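Local coordinates for DUF6836 domain-containing protein (Clostridium leptum, PDB 4PW1) that is of unknown function and folds into a nine-stranded antiparallel beta sheet surrounded by alpha-helices, at residues Tyr29-Glu43 with Lys72-Lys84. Residues are numbered along the deposited sequence; the frame is centred on the assembly and turned at random.
Sequences YPWNLYTGQEQELFE and KFRYSGQDLRFLK
Tyr34 and Phe82 meet through different first torsions. Tyr34 has CG trans to its backbone N (chi1 179°), which carries the ring edge across to Phe82. Phe82 has CG trans to its carbonyl carbon (chi1 -64°) and offers a ring face. The pair is edge-to-face, with Tyr34 CD1 3.8 Å from Phe82 CG and planes at 81°. Trp31 joins the cluster obliquely, its CZ3 3.5 Å from Phe82 CD1. Pro30, which follows a cis peptide bond, sets its carbonyl O at the edge of the Phe82 ring. Leu33 CD1 packs on Leu80 CD1 nearby. Tyr109 on strand 106-114 meets Trp31 edge-to-face and extends the cluster along the sheet to a further strand.

Strand 39-40 pairs antiparallel with strand 74-76 at the sheet margin. Gln39 and Tyr75 form a hydrogen-bonded pair, with Tyr75 N to Gln39 O at 2.7 Å. Leu41 N also bonds to Phe73 O. Beyond this pairing, Arg81 grips Glu43 side-on. Its NE meets Glu43 OE1 at 2.7 Å and its NH2 meets Glu43 OE2 at 3.0 Å, both on syn lone pairs. Arg81 NH1 reaches Asp79 OD1 at 3.1 Å, and Tyr75 CD1 lies over the guanidinium.

Glu38 is buried, but backbone N-H of Thr35 bonds to its OE2 at 2.8 Å. A water links its OE1 to Tyr34 OH. These donors would probably favour a charged carboxylate. The chemistry thus combines an aromatic anchor for the loop, backbone pairing for the edge strand and an Arg81 guanidinium held in its plane at two edges, by Glu43 from across the contact and by Asp79 from its own segment.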
# COMPACT_ATOMS: atom_id res chain seq x y z
N TYR B 29 -1.68 7.70 -4.48
CA TYR B 29 -1.13 8.62 -5.45
C TYR B 29 -1.37 10.05 -4.94
O TYR B 29 -2.46 10.35 -4.43
CB TYR B 29 -1.73 8.38 -6.84
CG TYR B 29 -1.28 9.43 -7.86
CD1 TYR B 29 -0.08 9.27 -8.58
CD2 TYR B 29 -2.02 10.60 -8.03
CE1 TYR B 29 0.35 10.22 -9.48
CE2 TYR B 29 -1.61 11.57 -8.93
CZ TYR B 29 -0.44 11.38 -9.64
OH TYR B 29 -0.02 12.37 -10.46
N PRO B 30 -0.35 10.92 -4.99
CA PRO B 30 0.98 10.76 -5.55
C PRO B 30 2.08 10.57 -4.48
O PRO B 30 3.26 10.77 -4.78
CB PRO B 30 1.20 12.10 -6.27
CG PRO B 30 0.57 13.08 -5.33
CD PRO B 30 -0.62 12.33 -4.70
N TRP B 31 1.70 10.14 -3.29
CA TRP B 31 2.66 9.95 -2.21
C TRP B 31 3.66 8.86 -2.53
O TRP B 31 4.74 8.85 -1.96
CB TRP B 31 1.97 9.76 -0.85
CG TRP B 31 1.20 11.00 -0.50
CD1 TRP B 31 -0.11 11.24 -0.73
CD2 TRP B 31 1.74 12.20 0.03
NE1 TRP B 31 -0.44 12.50 -0.30
CE2 TRP B 31 0.68 13.11 0.16
CE3 TRP B 31 3.02 12.60 0.42
CZ2 TRP B 31 0.87 14.40 0.63
CZ3 TRP B 31 3.19 13.86 0.93
CH2 TRP B 31 2.12 14.74 1.03
N ASN B 32 3.35 7.99 -3.47
CA ASN B 32 4.33 7.01 -3.94
C ASN B 32 5.51 7.69 -4.64
O ASN B 32 6.56 7.09 -4.79
CB ASN B 32 3.69 6.00 -4.89
CG ASN B 32 2.95 6.69 -6.04
OD1 ASN B 32 2.13 7.60 -5.81
ND2 ASN B 32 3.24 6.30 -7.25
N LEU B 33 5.33 8.92 -5.09
CA LEU B 33 6.39 9.63 -5.80
C LEU B 33 7.15 10.58 -4.90
O LEU B 33 8.09 11.19 -5.34
CB LEU B 33 5.78 10.41 -6.97
CG LEU B 33 5.03 9.53 -7.97
CD1 LEU B 33 4.39 10.40 -9.03
CD2 LEU B 33 5.94 8.50 -8.64
N TYR B 34 6.73 10.69 -3.64
CA TYR B 34 7.36 11.57 -2.68
C TYR B 34 8.70 10.97 -2.26
O TYR B 34 8.76 9.77 -1.93
CB TYR B 34 6.45 11.70 -1.47
CG TYR B 34 6.97 12.58 -0.37
CD1 TYR B 34 6.76 13.96 -0.42
CD2 TYR B 34 7.68 12.05 0.70
CE1 TYR B 34 7.26 14.77 0.56
CE2 TYR B 34 8.15 12.85 1.69
CZ TYR B 34 7.94 14.21 1.61
OH TYR B 34 8.44 15.05 2.58
N THR B 35 9.77 11.76 -2.32
CA THR B 35 11.11 11.25 -2.06
C THR B 35 11.66 11.81 -0.77
O THR B 35 12.61 11.30 -0.28
CB THR B 35 12.12 11.64 -3.16
OG1 THR B 35 12.29 13.07 -3.17
CG2 THR B 35 11.65 11.18 -4.52
N GLY B 36 11.09 12.89 -0.25
CA GLY B 36 11.71 13.61 0.86
C GLY B 36 12.79 14.62 0.47
O GLY B 36 13.31 15.27 1.32
N GLN B 37 13.11 14.74 -0.81
CA GLN B 37 14.03 15.77 -1.30
C GLN B 37 13.35 17.02 -1.85
O GLN B 37 14.03 17.96 -2.29
CB GLN B 37 14.91 15.15 -2.39
CG GLN B 37 15.66 13.93 -1.84
CD GLN B 37 16.77 13.46 -2.74
OE1 GLN B 37 17.00 14.01 -3.82
NE2 GLN B 37 17.48 12.45 -2.29
N GLU B 38 12.02 17.05 -1.80
CA GLU B 38 11.26 18.16 -2.38
C GLU B 38 11.58 19.46 -1.60
O GLU B 38 11.91 19.42 -0.44
CB GLU B 38 9.76 17.88 -2.34
CG GLU B 38 9.34 16.68 -3.20
CD GLU B 38 9.53 15.30 -2.53
OE1 GLU B 38 9.93 15.20 -1.33
OE2 GLU B 38 9.25 14.30 -3.24
N GLN B 39 11.48 20.60 -2.27
CA GLN B 39 12.01 21.86 -1.77
C GLN B 39 10.89 22.87 -1.58
O GLN B 39 10.03 23.04 -2.47
CB GLN B 39 13.03 22.42 -2.78
CG GLN B 39 14.19 21.52 -3.04
CD GLN B 39 15.18 21.50 -1.88
OE1 GLN B 39 15.56 22.52 -1.36
NE2 GLN B 39 15.63 20.31 -1.52
N GLU B 40 10.87 23.50 -0.42
CA GLU B 40 9.85 24.48 -0.12
C GLU B 40 9.83 25.56 -1.18
O GLU B 40 10.88 26.15 -1.50
CB GLU B 40 10.12 25.21 1.21
CG GLU B 40 9.76 24.43 2.43
CD GLU B 40 9.69 25.32 3.67
OE1 GLU B 40 9.69 26.57 3.58
OE2 GLU B 40 9.60 24.73 4.75
N LEU B 41 8.65 25.84 -1.66
CA LEU B 41 8.45 26.82 -2.71
C LEU B 41 7.07 27.45 -2.46
O LEU B 41 6.05 26.74 -2.52
CB LEU B 41 8.42 26.13 -4.07
CG LEU B 41 8.08 26.99 -5.31
CD1 LEU B 41 9.15 28.06 -5.54
CD2 LEU B 41 7.95 26.15 -6.56
N PHE B 42 7.05 28.76 -2.24
CA PHE B 42 5.82 29.51 -1.95
C PHE B 42 5.26 30.03 -3.26
O PHE B 42 5.92 30.77 -3.94
CB PHE B 42 6.10 30.74 -1.04
CG PHE B 42 4.87 31.59 -0.80
CD1 PHE B 42 3.98 31.22 0.16
CD2 PHE B 42 4.59 32.74 -1.56
CE1 PHE B 42 2.82 31.94 0.41
CE2 PHE B 42 3.42 33.47 -1.31
CZ PHE B 42 2.53 33.04 -0.35
N GLU B 43 4.02 29.67 -3.57
CA GLU B 43 3.29 30.19 -4.71
C GLU B 43 1.91 30.56 -4.20
O GLU B 43 1.12 29.69 -3.79
CB GLU B 43 3.18 29.11 -5.79
CG GLU B 43 4.51 28.74 -6.42
CD GLU B 43 4.48 27.37 -7.12
OE1 GLU B 43 4.17 26.34 -6.48
OE2 GLU B 43 4.72 27.36 -8.33
N LYS B 72 3.06 25.31 3.78
CA LYS B 72 4.37 25.25 3.17
C LYS B 72 4.53 24.08 2.21
O LYS B 72 4.99 22.97 2.57
CB LYS B 72 5.42 25.23 4.26
CG LYS B 72 5.45 26.53 5.07
CD LYS B 72 6.69 26.56 5.96
CE LYS B 72 6.45 25.81 7.25
NZ LYS B 72 5.58 26.58 8.17
N PHE B 73 4.12 24.33 0.97
CA PHE B 73 4.28 23.34 -0.09
C PHE B 73 5.73 23.11 -0.43
O PHE B 73 6.58 24.02 -0.31
CB PHE B 73 3.49 23.72 -1.34
CG PHE B 73 2.03 23.37 -1.25
CD1 PHE B 73 1.12 24.24 -0.68
CD2 PHE B 73 1.56 22.12 -1.69
CE1 PHE B 73 -0.24 23.91 -0.61
CE2 PHE B 73 0.23 21.79 -1.65
CZ PHE B 73 -0.68 22.69 -1.09
N ARG B 74 6.02 21.85 -0.79
CA ARG B 74 7.34 21.43 -1.23
C ARG B 74 7.24 20.91 -2.64
O ARG B 74 6.33 20.13 -2.96
CB ARG B 74 7.92 20.37 -0.29
CG ARG B 74 8.14 20.91 1.11
CD ARG B 74 9.09 20.07 1.94
NE ARG B 74 8.51 18.78 2.26
CZ ARG B 74 8.04 18.41 3.45
NH1 ARG B 74 8.10 19.22 4.51
NH2 ARG B 74 7.53 17.20 3.58
N TYR B 75 8.13 21.42 -3.48
CA TYR B 75 8.10 21.22 -4.91
C TYR B 75 9.01 20.09 -5.31
O TYR B 75 10.16 19.97 -4.83
CB TYR B 75 8.57 22.53 -5.60
CG TYR B 75 8.85 22.31 -7.05
CD1 TYR B 75 7.82 22.28 -7.97
CD2 TYR B 75 10.13 22.08 -7.50
CE1 TYR B 75 8.06 22.05 -9.32
CE2 TYR B 75 10.38 21.83 -8.83
CZ TYR B 75 9.32 21.81 -9.74
OH TYR B 75 9.57 21.59 -11.05
N SER B 76 8.50 19.29 -6.22
CA SER B 76 9.26 18.19 -6.82
C SER B 76 9.49 18.43 -8.28
O SER B 76 8.57 18.80 -8.99
CB SER B 76 8.44 16.89 -6.71
OG SER B 76 8.92 15.89 -7.60
N GLY B 77 10.70 18.08 -8.75
CA GLY B 77 11.03 18.15 -10.14
C GLY B 77 10.24 17.22 -11.03
O GLY B 77 10.28 17.34 -12.23
N GLN B 78 9.45 16.33 -10.45
CA GLN B 78 8.44 15.63 -11.21
C GLN B 78 7.16 16.45 -11.52
O GLN B 78 6.21 15.92 -12.05
CB GLN B 78 8.07 14.36 -10.47
CG GLN B 78 9.25 13.41 -10.32
CD GLN B 78 8.88 12.18 -9.51
OE1 GLN B 78 9.29 12.02 -8.36
NE2 GLN B 78 8.07 11.31 -10.10
N ASP B 79 7.15 17.75 -11.21
CA ASP B 79 5.98 18.62 -11.35
C ASP B 79 4.85 18.25 -10.39
O ASP B 79 3.69 18.04 -10.77
CB ASP B 79 5.48 18.73 -12.80
CG ASP B 79 4.87 20.11 -13.13
OD1 ASP B 79 4.96 21.10 -12.33
OD2 ASP B 79 4.28 20.20 -14.22
N LEU B 80 5.22 18.16 -9.12
CA LEU B 80 4.29 17.84 -8.05
C LEU B 80 4.54 18.87 -6.99
O LEU B 80 5.68 19.31 -6.82
CB LEU B 80 4.57 16.43 -7.49
CG LEU B 80 4.45 15.30 -8.52
CD1 LEU B 80 4.99 13.98 -7.96
CD2 LEU B 80 3.02 15.13 -8.94
N ARG B 81 3.50 19.20 -6.26
CA ARG B 81 3.62 19.99 -5.06
C ARG B 81 2.95 19.23 -3.90
O ARG B 81 1.81 18.81 -4.01
CB ARG B 81 2.94 21.35 -5.32
CG ARG B 81 3.81 22.18 -6.28
CD ARG B 81 3.00 23.12 -7.10
NE ARG B 81 3.85 24.02 -7.89
CZ ARG B 81 4.35 23.75 -9.09
NH1 ARG B 81 4.20 22.55 -9.66
NH2 ARG B 81 5.11 24.66 -9.67
N PHE B 82 3.68 19.07 -2.80
CA PHE B 82 3.21 18.35 -1.66
C PHE B 82 3.13 19.24 -0.44
O PHE B 82 4.08 19.94 -0.10
CB PHE B 82 4.18 17.24 -1.29
CG PHE B 82 4.35 16.16 -2.31
CD1 PHE B 82 3.54 15.04 -2.31
CD2 PHE B 82 5.38 16.23 -3.25
CE1 PHE B 82 3.74 14.04 -3.21
CE2 PHE B 82 5.59 15.20 -4.14
CZ PHE B 82 4.76 14.11 -4.13
N LEU B 83 2.01 19.11 0.28
CA LEU B 83 1.88 19.62 1.66
C LEU B 83 1.73 18.43 2.56
O LEU B 83 0.68 17.76 2.55
CB LEU B 83 0.65 20.48 1.73
CG LEU B 83 0.39 21.10 3.09
CD1 LEU B 83 1.42 22.17 3.36
CD2 LEU B 83 -1.01 21.69 3.11
N LYS B 84 2.77 18.14 3.32
CA LYS B 84 2.83 16.93 4.13
C LYS B 84 2.65 17.23 5.60
O LYS B 84 3.41 17.96 6.20
CB LYS B 84 4.17 16.24 3.96
CG LYS B 84 4.20 14.80 4.52
CD LYS B 84 5.64 14.30 4.50
CE LYS B 84 5.74 12.80 4.61
NZ LYS B 84 5.17 12.33 5.87
O HOH W 1 8.97 13.81 -5.58
O HOH W 2 10.21 16.77 1.07